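Local coordinates for protein OxyR (Porphyromonas gingivalis, PDB 3HO7) that probably acts as a redox-sensitive, DNA-binding transcription activator of the LysR family, here represented by its regulatory domain, at residues 66-71 / 119-124; 86-91 / 151-156; 94-99 / 176-181; 107-112 / 133-138. One frame throughout, in Å; residues are numbered along the deposited sequence.

Contact 1. Residues 66-71 / 119-124; sequences IASKAE and CFRDQL
Arg121 reaches across to Lys69 and Glu71 through a single nitrogen, NH2. Two polar links meet there. One is a weak hydrogen bond from Arg121 NH2 to the backbone Lys69 O, 3.3 Å long, with the oxygen at the guanidinium edge and in its plane. The other is a salt bridge from Glu71 OE1 to the same NH2, also 3.3 Å. This oxygen lies over one guanidinium face, so the attraction is of charges alone and no N-H points at it. The arginine chain bends at chi3 (-80°), which lets Phe120 CE2 lie over one guanidinium face, off toward its rim.

Van der Waals contact is slight. Ser68 OG meets Phe120 CE2 at 3.5 Å, obliquely to the ring. Water makes a further bridge. One water accepts from Gln123 NE2 at 2.8 Å and donates to Ala67 O at 2.7 Å. The Gln123 amide nitrogen is also bonded to Ala228 O.

A type II turn from Cys119 to Asp122 presents Phe120 and Arg121. Cys119 is tied to Cys128 by a disulfide, the redox-sensitive pair expected of an OxyR.

This is a surface contact between two loops, which approach each other from the two lobes of a LysR-type, periplasmic-binding-protein-like regulatory domain. Residues 66-71 run from strand 63-66 toward strand 75-89, and residues 119-124 lead into helix 125-128. Lys69 turns off to Glu188 on strand 184-194.

Contact 2. Residues 86-91 / 151-156; sequences LGYVSR and LVESGQ
Tyr88 and Val152 cross at a slant, with ring atom CD2 of Tyr88 3.7 Å from CG1 of Val152. The same methyl lies 3.4 Å from Tyr88 O, so the valine packs on strand backbone as well as on the ring. Val152 CG1 stands anti to its own N (chi1 175°), which aims it at the strand. The phenol end belongs to Glu153. Tyr88 OH donates to Glu153 OE2 at 2.7 Å, on the anti side of the carboxylate. The ring and carboxylate planes are 71° apart. Arg150 and Gln173 also hold OE2, so this oxygen is well supplied with donors. Ser90 CB rests on Val152 O, 3.1 Å away, while its OG turns to Glu93 and Cys92. A water joins the two backbones. It accepts from Arg91 N and donates to Val152 O at 2.7 Å. The helix ends in a Schellman motif at Gly155, whose phi is positive. Helix 145-153 thus packs on the sheet over strand 75-89, as in the periplasmic-binding-protein-like alpha/beta fold of LysR regulatory domains.

Contact 3. Residues 94-99 / 176-181; sequences PLFEQD and LVRPFG
A 3-10 turn at residues 94-97 and the short strand 177-178 meet through one arginine, at the margin of the domain's sheet. Arg178 binds carbonyls of the turn and of the residue after it. Its NH2 donates to Phe96 O at 2.8 Å, on a lone pair in the carbonyl plane, with an N-H...O angle of 163°. NE donates to Gln98 O at 2.9 Å, almost in line with the C=O bond but less straight at the hydrogen. A weak bond from NE to Phe96 O adds to these. On the other side of the group, NH1 donates to Val177 O at 3.0 Å and also to Glu175 O. The guanidinium is therefore gripped by carbonyls on all three nitrogens, which should fix its rotation.

The same NH2 sits over the centre of the Phe96 ring. This is a cation-pi contact, with Arg178 CZ 4.3 Å from the ring centroid. The two planes are 46° apart, so the groups do not stack flat. The bend of the arginine at chi2 (-73°) brings the group to the ring. Phe96 CE1 also touches Leu176 CD2 at 3.7 Å.

Strand 177-178 pairs antiparallel with strand 75-89. Leu176 also packs on Val152 and Glu153 of helix 145-153.

Contact 4. Residues 107-112 / 133-138; sequences NPHRLW and LHERQT
Arg136 lies against the carbonyls of residues 107-112. The bond that passes the angle test is from Arg136 NE to His109 O, 3.2 Å and nearly straight at 171°. The donor sits above the carbonyl plane, not on a lone pair. The oxygen lies in the guanidinium plane. Arg136 NH1 is near Pro108 O and Leu111 O, but the angles are poor and neither is a hydrogen bond. The chain bends at chi3 (71°), which turns the guanidinium in toward these carbonyls. The cation-pi reach to Trp112 is long, at most a weak attraction.

His109 and Glu135 cross at a slant. His109 CE1 is 3.2 Å from Glu135 OE2, with ring and carboxylate planes 27° apart. Pro108 CG lies over one face of the imidazole, and Pro108 CB comes to 3.5 Å from Leu133 N. Leu111 CD2 and Leu133 CD1 come only loosely together, at 4.4 Å.

The next shell sets the loop. Asn107 OD1 accepts from His109 N at 3.2 Å in an Asx turn. Arg110 points off to Glu93. The Trp112 ring meets Phe148. Thr138 pairs with a strand of the second subunit in a parallel ladder, so residues 133-138 lead straight into the dimer interface.

Arg136 thus has a single straight N-H bond across the contact, and the further carbonyl oxygens close to NH1 would probably suit a cation.

Contacts 2 and 3 share one sheet. Their centres are about 10 Å apart. Gly87 N bonds to Arg178 O (2.7 Å) between strands 75-89 and 177-178, and Val89 N bonds to Leu176 O (2.9 Å) just beside the shorter strand. Contact 4 is nested along the chain inside the loops closed by contacts 2 and 3. It touches contact 2 where Trp112 NE1 meets Gln156 O at 3.2 Å, and both reach the second subunit. Contact 1 stands apart, its centre about 22 to 25 Å from the centres of the others. It lies at the probable redox site, which contacts 2, 3 and 4 do not include.

Contact 1. Residues 66-71 / 119-124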
loop_
_atom_site.group_PDB
_atom_site.type_symbol
_atom_site.label_atom_id
_atom_site.label_comp_id
_atom_site.label_asym_id
_atom_site.label_seq_id
_atom_site.Cartn_x
_atom_site.Cartn_y
_atom_site.Cartn_z
ATOM N N ILE A 66 -9.062 -2.071 13.373
ATOM C CA ILE A 66 -7.660 -2.181 13.752
ATOM C C ILE A 66 -7.237 -3.636 13.928
ATOM O O ILE A 66 -8.076 -4.537 13.930
ATOM C CB ILE A 66 -7.380 -1.407 15.051
ATOM C CG1 ILE A 66 -8.241 -1.958 16.189
ATOM C CG2 ILE A 66 -7.643 0.081 14.849
ATOM C CD1 ILE A 66 -8.044 -1.243 17.514
ATOM N N ALA A 67 -5.931 -3.855 14.075
ATOM C CA ALA A 67 -5.382 -5.200 14.216
ATOM C C ALA A 67 -4.826 -5.423 15.621
ATOM O O ALA A 67 -3.769 -6.031 15.792
ATOM C CB ALA A 67 -4.301 -5.439 13.172
ATOM N N SER A 68 -5.544 -4.925 16.621
ATOM C CA SER A 68 -5.118 -5.038 18.009
ATOM C C SER A 68 -6.145 -4.397 18.934
ATOM O O SER A 68 -7.023 -3.663 18.483
ATOM C CB SER A 68 -3.763 -4.357 18.201
ATOM O OG SER A 68 -3.852 -2.971 17.912
ATOM N N LYS A 69 -6.032 -4.678 20.230
ATOM C CA LYS A 69 -6.858 -4.002 21.218
ATOM C C LYS A 69 -6.398 -2.555 21.334
ATOM O O LYS A 69 -5.205 -2.267 21.234
ATOM C CB LYS A 69 -6.774 -4.703 22.577
ATOM C CG LYS A 69 -7.431 -6.075 22.606
ATOM C CD LYS A 69 -7.254 -6.759 23.952
ATOM C CE LYS A 69 -7.828 -8.166 23.929
ATOM N NZ LYS A 69 -7.119 -9.025 22.939
ATOM N N ALA A 70 -7.348 -1.645 21.522
ATOM C CA ALA A 70 -7.025 -0.229 21.629
ATOM C C ALA A 70 -6.286 0.060 22.930
ATOM O O ALA A 70 -5.376 0.887 22.966
ATOM C CB ALA A 70 -8.287 0.617 21.535
ATOM N N GLU A 71 -6.742 -0.540 24.021
ATOM C CA GLU A 71 -6.037 -0.400 25.287
ATOM C C GLU A 71 -5.763 1.074 25.518
ATOM O O GLU A 71 -4.670 1.464 25.918
ATOM C CB GLU A 71 -4.764 -1.243 25.309
ATOM C CG GLU A 71 -5.055 -2.721 25.489
ATOM C CD GLU A 71 -3.849 -3.599 25.261
ATOM O OE1 GLU A 71 -2.757 -3.058 25.001
ATOM O OE2 GLU A 71 -4.000 -4.833 25.339
ATOM N N CYS A 119 5.289 -5.369 13.569
ATOM C CA CYS A 119 5.985 -4.999 14.793
ATOM C C CYS A 119 5.288 -3.905 15.597
ATOM O O CYS A 119 5.945 -3.109 16.272
ATOM C CB CYS A 119 7.428 -4.599 14.475
ATOM S SG CYS A 119 8.383 -5.920 13.691
ATOM N N PHE A 120 3.962 -3.864 15.534
ATOM C CA PHE A 120 3.213 -2.967 16.397
ATOM C C PHE A 120 3.296 -3.514 17.812
ATOM O O PHE A 120 2.710 -4.553 18.122
ATOM C CB PHE A 120 1.756 -2.853 15.951
ATOM C CG PHE A 120 0.947 -1.890 16.774
ATOM C CD1 PHE A 120 1.125 -0.523 16.638
ATOM C CD2 PHE A 120 0.008 -2.351 17.680
ATOM C CE1 PHE A 120 0.383 0.366 17.391
ATOM C CE2 PHE A 120 -0.737 -1.467 18.438
ATOM C CZ PHE A 120 -0.550 -0.107 18.293
ATOM N N ARG A 121 4.035 -2.817 18.669
ATOM C CA ARG A 121 4.353 -3.338 19.987
ATOM C C ARG A 121 4.977 -4.719 19.814
ATOM O O ARG A 121 4.565 -5.691 20.447
ATOM C CB ARG A 121 3.102 -3.396 20.867
ATOM C CG ARG A 121 2.388 -2.058 20.990
ATOM C CD ARG A 121 1.593 -1.951 22.282
ATOM N NE ARG A 121 0.310 -2.646 22.211
ATOM C CZ ARG A 121 -0.828 -2.070 21.837
ATOM N NH1 ARG A 121 -0.840 -0.791 21.490
ATOM N NH2 ARG A 121 -1.954 -2.772 21.804
ATOM N N ASP A 122 5.892 -4.827 18.855
ATOM C CA ASP A 122 6.674 -6.047 18.658
ATOM C C ASP A 122 5.813 -7.310 18.642
ATOM O O ASP A 122 6.109 -8.267 19.350
ATOM C CB ASP A 122 7.798 -6.153 19.689
ATOM C CG ASP A 122 9.002 -5.305 19.323
ATOM O OD1 ASP A 122 9.211 -5.054 18.118
ATOM O OD2 ASP A 122 9.742 -4.891 20.237
ATOM N N GLN A 123 4.739 -7.306 17.861
ATOM C CA GLN A 123 3.801 -8.424 17.879
ATOM C C GLN A 123 4.497 -9.738 17.536
ATOM O O GLN A 123 4.440 -10.698 18.303
ATOM C CB GLN A 123 2.627 -8.174 16.932
ATOM C CG GLN A 123 1.613 -9.309 16.899
ATOM C CD GLN A 123 0.272 -8.875 16.340
ATOM O OE1 GLN A 123 0.175 -7.865 15.643
ATOM N NE2 GLN A 123 -0.772 -9.639 16.646
ATOM N N LEU A 124 5.148 -9.779 16.379
ATOM C CA LEU A 124 5.925 -10.950 15.989
ATOM C C LEU A 124 7.341 -10.820 16.545
ATOM O O LEU A 124 8.322 -10.826 15.801
ATOM C CB LEU A 124 5.948 -11.103 14.467
ATOM C CG LEU A 124 4.605 -11.459 13.822
ATOM C CD1 LEU A 124 4.709 -11.463 12.303
ATOM C CD2 LEU A 124 4.111 -12.803 14.333
HETATM O O HOH W 1 -3.338 -8.500 16.773
HETATM O O HOH W 2 -1.240 -5.936 15.331
#

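Contact 2. Residues 86-91 / 151-156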
loop_
_atom_site.group_PDB
_atom_site.type_symbol
_atom_site.label_atom_id
_atom_site.label_comp_id
_atom_site.label_asym_id
_atom_site.label_seq_id
_atom_site.Cartn_x
_atom_site.Cartn_y
_atom_site.Cartn_z
ATOM N N LEU A 86 1.113 -15.477 7.437
ATOM C CA LEU A 86 1.722 -16.521 6.631
ATOM C C LEU A 86 3.052 -16.044 6.078
ATOM O O LEU A 86 3.220 -14.864 5.762
ATOM C CB LEU A 86 0.800 -16.946 5.485
ATOM C CG LEU A 86 -0.502 -17.670 5.848
ATOM C CD1 LEU A 86 -1.257 -18.047 4.584
ATOM C CD2 LEU A 86 -0.217 -18.899 6.695
ATOM N N GLY A 87 4.002 -16.965 5.982
ATOM C CA GLY A 87 5.275 -16.671 5.353
ATOM C C GLY A 87 5.100 -16.469 3.862
ATOM O O GLY A 87 4.384 -17.218 3.196
ATOM N N TYR A 88 5.744 -15.436 3.339
ATOM C CA TYR A 88 5.776 -15.210 1.911
ATOM C C TYR A 88 7.252 -15.291 1.552
ATOM O O TYR A 88 8.022 -14.386 1.859
ATOM C CB TYR A 88 5.185 -13.836 1.586
ATOM C CG TYR A 88 4.623 -13.690 0.189
ATOM C CD1 TYR A 88 3.678 -14.583 -0.302
ATOM C CD2 TYR A 88 5.015 -12.638 -0.628
ATOM C CE1 TYR A 88 3.155 -14.444 -1.581
ATOM C CE2 TYR A 88 4.502 -12.487 -1.901
ATOM C CZ TYR A 88 3.571 -13.391 -2.373
ATOM O OH TYR A 88 3.063 -13.233 -3.639
ATOM N N VAL A 89 7.645 -16.399 0.934
ATOM C CA VAL A 89 9.057 -16.733 0.770
ATOM C C VAL A 89 9.475 -16.707 -0.696
ATOM O O VAL A 89 8.890 -17.398 -1.521
ATOM C CB VAL A 89 9.352 -18.137 1.335
ATOM C CG1 VAL A 89 10.848 -18.424 1.299
ATOM C CG2 VAL A 89 8.808 -18.266 2.751
ATOM N N SER A 90 10.501 -15.923 -1.016
ATOM C CA SER A 90 10.970 -15.834 -2.394
ATOM C C SER A 90 11.561 -17.168 -2.834
ATOM O O SER A 90 12.034 -17.947 -2.010
ATOM C CB SER A 90 12.016 -14.732 -2.550
ATOM O OG SER A 90 13.317 -15.285 -2.628
ATOM N N ARG A 91 11.539 -17.418 -4.137
ATOM C CA ARG A 91 12.042 -18.670 -4.687
ATOM C C ARG A 91 13.558 -18.797 -4.521
ATOM O O ARG A 91 14.129 -19.862 -4.760
ATOM C CB ARG A 91 11.642 -18.792 -6.161
ATOM C CG ARG A 91 10.145 -18.648 -6.394
ATOM C CD ARG A 91 9.811 -18.510 -7.869
ATOM N NE ARG A 91 8.391 -18.236 -8.071
ATOM C CZ ARG A 91 7.462 -19.178 -8.188
ATOM N NH1 ARG A 91 7.803 -20.459 -8.131
ATOM N NH2 ARG A 91 6.192 -18.838 -8.367
ATOM N N LEU A 151 8.781 -7.362 -3.605
ATOM C CA LEU A 151 10.188 -7.716 -3.423
ATOM C C LEU A 151 10.352 -9.229 -3.390
ATOM O O LEU A 151 11.195 -9.794 -4.089
ATOM C CB LEU A 151 10.745 -7.093 -2.142
ATOM C CG LEU A 151 11.027 -5.591 -2.194
ATOM C CD1 LEU A 151 11.286 -5.039 -0.798
ATOM C CD2 LEU A 151 12.194 -5.312 -3.120
ATOM N N VAL A 152 9.531 -9.884 -2.578
ATOM C CA VAL A 152 9.589 -11.333 -2.446
ATOM C C VAL A 152 9.345 -12.025 -3.784
ATOM O O VAL A 152 10.058 -12.959 -4.148
ATOM C CB VAL A 152 8.579 -11.845 -1.401
ATOM C CG1 VAL A 152 8.578 -13.365 -1.361
ATOM C CG2 VAL A 152 8.902 -11.266 -0.032
ATOM N N GLU A 153 8.342 -11.557 -4.518
ATOM C CA GLU A 153 8.003 -12.151 -5.806
ATOM C C GLU A 153 9.135 -12.006 -6.822
ATOM O O GLU A 153 9.201 -12.744 -7.804
ATOM C CB GLU A 153 6.704 -11.545 -6.338
ATOM C CG GLU A 153 5.507 -11.805 -5.432
ATOM C CD GLU A 153 4.338 -10.889 -5.729
ATOM O OE1 GLU A 153 4.432 -10.093 -6.689
ATOM O OE2 GLU A 153 3.329 -10.963 -4.995
ATOM N N SER A 154 10.010 -11.038 -6.567
ATOM C CA SER A 154 11.141 -10.739 -7.433
ATOM C C SER A 154 12.372 -11.527 -7.005
ATOM O O SER A 154 13.449 -11.374 -7.578
ATOM C CB SER A 154 11.442 -9.240 -7.432
ATOM O OG SER A 154 11.710 -8.775 -6.124
ATOM N N GLY A 155 12.203 -12.372 -5.995
ATOM C CA GLY A 155 13.294 -13.183 -5.491
ATOM C C GLY A 155 14.131 -12.567 -4.389
ATOM O O GLY A 155 15.161 -13.119 -4.013
ATOM N N GLN A 156 13.712 -11.422 -3.864
ATOM C CA GLN A 156 14.472 -10.831 -2.780
ATOM C C GLN A 156 13.757 -10.960 -1.441
ATOM O O GLN A 156 12.759 -10.295 -1.188
ATOM C CB GLN A 156 14.721 -9.351 -3.082
ATOM C CG GLN A 156 15.126 -9.072 -4.522
ATOM C CD GLN A 156 15.166 -7.590 -4.847
ATOM O OE1 GLN A 156 15.525 -6.768 -4.007
ATOM N NE2 GLN A 156 14.798 -7.244 -6.073
HETATM O O HOH W 3 10.580 -15.197 -5.539
#

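Contact 3. Residues 94-99 / 176-181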
loop_
_atom_site.group_PDB
_atom_site.type_symbol
_atom_site.label_atom_id
_atom_site.label_comp_id
_atom_site.label_asym_id
_atom_site.label_seq_id
_atom_site.Cartn_x
_atom_site.Cartn_y
_atom_site.Cartn_z
ATOM N N PRO A 94 16.654 -20.222 0.803
ATOM C CA PRO A 94 16.821 -21.628 1.151
ATOM C C PRO A 94 15.552 -22.191 1.787
ATOM O O PRO A 94 15.232 -23.365 1.597
ATOM C CB PRO A 94 17.960 -21.601 2.172
ATOM C CG PRO A 94 18.756 -20.396 1.807
ATOM C CD PRO A 94 17.773 -19.389 1.279
ATOM N N LEU A 95 14.837 -21.353 2.532
ATOM C CA LEU A 95 13.606 -21.776 3.196
ATOM C C LEU A 95 12.496 -22.138 2.218
ATOM O O LEU A 95 11.479 -22.704 2.613
ATOM C CB LEU A 95 13.113 -20.700 4.167
ATOM C CG LEU A 95 13.506 -20.906 5.630
ATOM C CD1 LEU A 95 13.063 -19.729 6.486
ATOM C CD2 LEU A 95 12.908 -22.205 6.153
ATOM N N PHE A 96 12.684 -21.813 0.945
ATOM C CA PHE A 96 11.661 -22.117 -0.050
ATOM C C PHE A 96 11.473 -23.625 -0.198
ATOM O O PHE A 96 10.375 -24.095 -0.487
ATOM C CB PHE A 96 12.001 -21.485 -1.403
ATOM C CG PHE A 96 10.881 -21.562 -2.404
ATOM C CD1 PHE A 96 9.864 -20.622 -2.399
ATOM C CD2 PHE A 96 10.847 -22.573 -3.350
ATOM C CE1 PHE A 96 8.832 -20.690 -3.316
ATOM C CE2 PHE A 96 9.822 -22.644 -4.273
ATOM C CZ PHE A 96 8.810 -21.697 -4.253
ATOM N N GLU A 97 12.546 -24.383 0.009
ATOM C CA GLU A 97 12.483 -25.833 -0.154
ATOM C C GLU A 97 11.809 -26.511 1.039
ATOM O O GLU A 97 11.537 -27.712 1.010
ATOM C CB GLU A 97 13.878 -26.418 -0.398
ATOM C CG GLU A 97 14.831 -26.281 0.776
ATOM C CD GLU A 97 16.132 -27.033 0.561
ATOM O OE1 GLU A 97 16.752 -26.871 -0.514
ATOM O OE2 GLU A 97 16.537 -27.786 1.472
ATOM N N GLN A 98 11.533 -25.735 2.083
ATOM C CA GLN A 98 10.837 -26.257 3.254
ATOM C C GLN A 98 9.337 -26.003 3.149
ATOM O O GLN A 98 8.899 -25.095 2.441
ATOM C CB GLN A 98 11.390 -25.645 4.543
ATOM C CG GLN A 98 12.869 -25.937 4.782
ATOM C CD GLN A 98 13.175 -27.421 4.844
ATOM O OE1 GLN A 98 14.338 -27.831 4.796
ATOM N NE2 GLN A 98 12.134 -28.238 4.948
ATOM N N ASP A 99 8.557 -26.805 3.865
ATOM C CA ASP A 99 7.102 -26.741 3.780
ATOM C C ASP A 99 6.512 -25.740 4.769
ATOM O O ASP A 99 5.394 -25.258 4.585
ATOM C CB ASP A 99 6.501 -28.127 4.018
ATOM C CG ASP A 99 7.154 -29.198 3.164
ATOM O OD1 ASP A 99 7.233 -29.013 1.931
ATOM O OD2 ASP A 99 7.590 -30.225 3.727
ATOM N N LEU A 176 4.482 -19.131 -3.187
ATOM C CA LEU A 176 5.448 -18.523 -2.278
ATOM C C LEU A 176 4.985 -18.628 -0.834
ATOM O O LEU A 176 5.756 -18.384 0.089
ATOM C CB LEU A 176 5.690 -17.056 -2.642
ATOM C CG LEU A 176 5.975 -16.752 -4.112
ATOM C CD1 LEU A 176 6.340 -15.281 -4.283
ATOM C CD2 LEU A 176 7.082 -17.653 -4.646
ATOM N N VAL A 177 3.723 -18.995 -0.641
ATOM C CA VAL A 177 3.144 -19.033 0.692
ATOM C C VAL A 177 3.607 -20.241 1.500
ATOM O O VAL A 177 3.528 -21.379 1.043
ATOM C CB VAL A 177 1.604 -19.014 0.641
ATOM C CG1 VAL A 177 1.031 -19.176 2.039
ATOM C CG2 VAL A 177 1.120 -17.720 0.002
ATOM N N ARG A 178 4.097 -19.975 2.704
ATOM C CA ARG A 178 4.452 -21.021 3.649
ATOM C C ARG A 178 3.826 -20.677 4.990
ATOM O O ARG A 178 4.177 -19.670 5.601
ATOM C CB ARG A 178 5.971 -21.118 3.811
ATOM C CG ARG A 178 6.734 -21.409 2.534
ATOM C CD ARG A 178 6.551 -22.847 2.089
ATOM N NE ARG A 178 7.385 -23.167 0.935
ATOM C CZ ARG A 178 7.067 -22.858 -0.318
ATOM N NH1 ARG A 178 5.934 -22.216 -0.576
ATOM N NH2 ARG A 178 7.878 -23.189 -1.314
ATOM N N PRO A 179 2.885 -21.506 5.459
ATOM C CA PRO A 179 2.328 -21.246 6.780
ATOM C C PRO A 179 3.359 -21.528 7.868
ATOM O O PRO A 179 4.394 -22.134 7.599
ATOM C CB PRO A 179 1.169 -22.241 6.876
ATOM C CG PRO A 179 1.522 -23.334 5.927
ATOM C CD PRO A 179 2.288 -22.689 4.815
ATOM N N PHE A 180 3.073 -21.089 9.089
ATOM C CA PHE A 180 3.960 -21.348 10.218
ATOM C C PHE A 180 3.727 -22.749 10.773
ATOM O O PHE A 180 2.642 -23.311 10.626
ATOM C CB PHE A 180 3.715 -20.325 11.330
ATOM C CG PHE A 180 4.399 -19.002 11.113
ATOM C CD1 PHE A 180 3.891 -18.079 10.214
ATOM C CD2 PHE A 180 5.543 -18.677 11.826
ATOM C CE1 PHE A 180 4.517 -16.853 10.022
ATOM C CE2 PHE A 180 6.174 -17.461 11.640
ATOM C CZ PHE A 180 5.659 -16.546 10.737
ATOM N N GLY A 181 4.747 -23.314 11.409
ATOM C CA GLY A 181 4.543 -24.506 12.219
ATOM C C GLY A 181 3.722 -24.097 13.429
ATOM O O GLY A 181 3.741 -22.932 13.827
#

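Contact 4. Residues 107-112 / 133-138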
loop_
_atom_site.group_PDB
_atom_site.type_symbol
_atom_site.label_atom_id
_atom_site.label_comp_id
_atom_site.label_asym_id
_atom_site.label_seq_id
_atom_site.Cartn_x
_atom_site.Cartn_y
_atom_site.Cartn_z
ATOM N N ASN A 107 16.312 -15.741 7.745
ATOM C CA ASN A 107 17.505 -14.910 7.653
ATOM C C ASN A 107 17.191 -13.443 7.934
ATOM O O ASN A 107 16.506 -12.790 7.148
ATOM C CB ASN A 107 18.148 -15.061 6.274
ATOM C CG ASN A 107 19.511 -14.410 6.190
ATOM O OD1 ASN A 107 19.943 -13.724 7.118
ATOM N ND2 ASN A 107 20.199 -14.621 5.075
ATOM N N PRO A 108 17.702 -12.916 9.056
ATOM C CA PRO A 108 17.381 -11.554 9.477
ATOM C C PRO A 108 17.743 -10.516 8.422
ATOM O O PRO A 108 17.082 -9.481 8.321
ATOM C CB PRO A 108 18.245 -11.357 10.727
ATOM C CG PRO A 108 19.349 -12.352 10.589
ATOM C CD PRO A 108 18.723 -13.534 9.920
ATOM N N HIS A 109 18.783 -10.794 7.643
ATOM C CA HIS A 109 19.267 -9.838 6.653
ATOM C C HIS A 109 18.417 -9.824 5.383
ATOM O O HIS A 109 18.605 -8.970 4.515
ATOM C CB HIS A 109 20.730 -10.122 6.298
ATOM C CG HIS A 109 21.617 -10.301 7.490
ATOM N ND1 HIS A 109 21.645 -9.409 8.539
ATOM C CD2 HIS A 109 22.519 -11.267 7.794
ATOM C CE1 HIS A 109 22.519 -9.819 9.441
ATOM N NE2 HIS A 109 23.063 -10.943 9.013
ATOM N N ARG A 110 17.486 -10.767 5.273
ATOM C CA ARG A 110 16.631 -10.852 4.093
ATOM C C ARG A 110 15.155 -10.873 4.476
ATOM O O ARG A 110 14.329 -11.443 3.767
ATOM C CB ARG A 110 16.985 -12.085 3.259
ATOM C CG ARG A 110 18.414 -12.080 2.733
ATOM C CD ARG A 110 18.742 -13.360 1.983
ATOM N NE ARG A 110 17.917 -13.529 0.790
ATOM C CZ ARG A 110 18.098 -12.861 -0.345
ATOM N NH1 ARG A 110 19.077 -11.970 -0.444
ATOM N NH2 ARG A 110 17.300 -13.080 -1.381
ATOM N N LEU A 111 14.840 -10.239 5.600
ATOM C CA LEU A 111 13.477 -10.192 6.116
ATOM C C LEU A 111 12.910 -8.780 6.010
ATOM O O LEU A 111 13.584 -7.805 6.347
ATOM C CB LEU A 111 13.457 -10.650 7.576
ATOM C CG LEU A 111 12.117 -10.640 8.310
ATOM C CD1 LEU A 111 11.166 -11.647 7.680
ATOM C CD2 LEU A 111 12.312 -10.935 9.791
ATOM N N TRP A 112 11.678 -8.671 5.524
ATOM C CA TRP A 112 11.022 -7.375 5.437
ATOM C C TRP A 112 9.902 -7.347 6.460
ATOM O O TRP A 112 8.968 -8.139 6.389
ATOM C CB TRP A 112 10.454 -7.149 4.036
ATOM C CG TRP A 112 11.456 -7.339 2.945
ATOM C CD1 TRP A 112 11.511 -8.368 2.054
ATOM C CD2 TRP A 112 12.556 -6.480 2.633
ATOM N NE1 TRP A 112 12.574 -8.202 1.203
ATOM C CE2 TRP A 112 13.233 -7.050 1.538
ATOM C CE3 TRP A 112 13.036 -5.283 3.172
ATOM C CZ2 TRP A 112 14.361 -6.464 0.971
ATOM C CZ3 TRP A 112 14.154 -4.705 2.610
ATOM C CH2 TRP A 112 14.805 -5.295 1.520
ATOM N N LEU A 133 18.799 -8.415 12.476
ATOM C CA LEU A 133 17.712 -7.804 11.717
ATOM C C LEU A 133 18.183 -6.562 10.971
ATOM O O LEU A 133 18.059 -6.473 9.749
ATOM C CB LEU A 133 16.540 -7.447 12.635
ATOM C CG LEU A 133 15.379 -6.714 11.960
ATOM C CD1 LEU A 133 14.875 -7.498 10.756
ATOM C CD2 LEU A 133 14.248 -6.452 12.945
ATOM N N HIS A 134 18.807 -5.638 11.676
ATOM C CA HIS A 134 19.143 -4.349 11.096
ATOM C C HIS A 134 20.490 -4.342 10.381
ATOM O O HIS A 134 21.039 -3.282 10.084
ATOM C CB HIS A 134 19.041 -3.245 12.150
ATOM C CG HIS A 134 17.660 -3.083 12.708
ATOM N ND1 HIS A 134 17.197 -3.824 13.774
ATOM C CD2 HIS A 134 16.635 -2.282 12.335
ATOM C CE1 HIS A 134 15.951 -3.478 14.041
ATOM N NE2 HIS A 134 15.586 -2.544 13.181
ATOM N N GLU A 135 21.037 -5.530 10.139
ATOM C CA GLU A 135 22.357 -5.632 9.500
ATOM C C GLU A 135 22.200 -5.988 8.039
ATOM O O GLU A 135 22.074 -7.128 7.699
ATOM C CB GLU A 135 23.213 -6.738 10.141
ATOM C CG GLU A 135 23.825 -6.437 11.508
ATOM C CD GLU A 135 24.356 -7.682 12.181
ATOM O OE1 GLU A 135 24.469 -7.676 13.406
ATOM O OE2 GLU A 135 24.639 -8.676 11.510
ATOM N N ARG A 136 22.061 -4.966 7.214
ATOM C CA ARG A 136 21.941 -5.152 5.787
ATOM C C ARG A 136 22.268 -3.827 5.145
ATOM O O ARG A 136 22.123 -2.779 5.772
ATOM C CB ARG A 136 20.518 -5.578 5.427
ATOM C CG ARG A 136 19.437 -4.702 6.040
ATOM C CD ARG A 136 18.084 -4.956 5.392
ATOM N NE ARG A 136 17.528 -6.253 5.758
ATOM C CZ ARG A 136 16.612 -6.432 6.703
ATOM N NH1 ARG A 136 16.162 -7.648 6.972
ATOM N NH2 ARG A 136 16.145 -5.393 7.381
ATOM N N GLN A 137 22.677 -3.855 3.887
ATOM C CA GLN A 137 22.894 -2.618 3.185
ATOM C C GLN A 137 21.677 -1.754 3.221
ATOM O O GLN A 137 21.702 -0.690 3.794
ATOM C CB GLN A 137 23.246 -2.879 1.747
ATOM C CG GLN A 137 22.995 -1.726 0.879
ATOM C CD GLN A 137 23.074 -2.078 -0.548
ATOM O OE1 GLN A 137 22.292 -2.845 -1.017
ATOM N NE2 GLN A 137 24.028 -1.521 -1.256
ATOM N N THR A 138 20.618 -2.215 2.575
ATOM C CA THR A 138 19.410 -1.410 2.468
ATOM C C THR A 138 18.456 -1.631 3.634
ATOM O O THR A 138 17.925 -2.726 3.817
ATOM C CB THR A 138 18.661 -1.697 1.154
ATOM O OG1 THR A 138 19.547 -1.499 0.044
ATOM C CG2 THR A 138 17.461 -0.774 1.014
#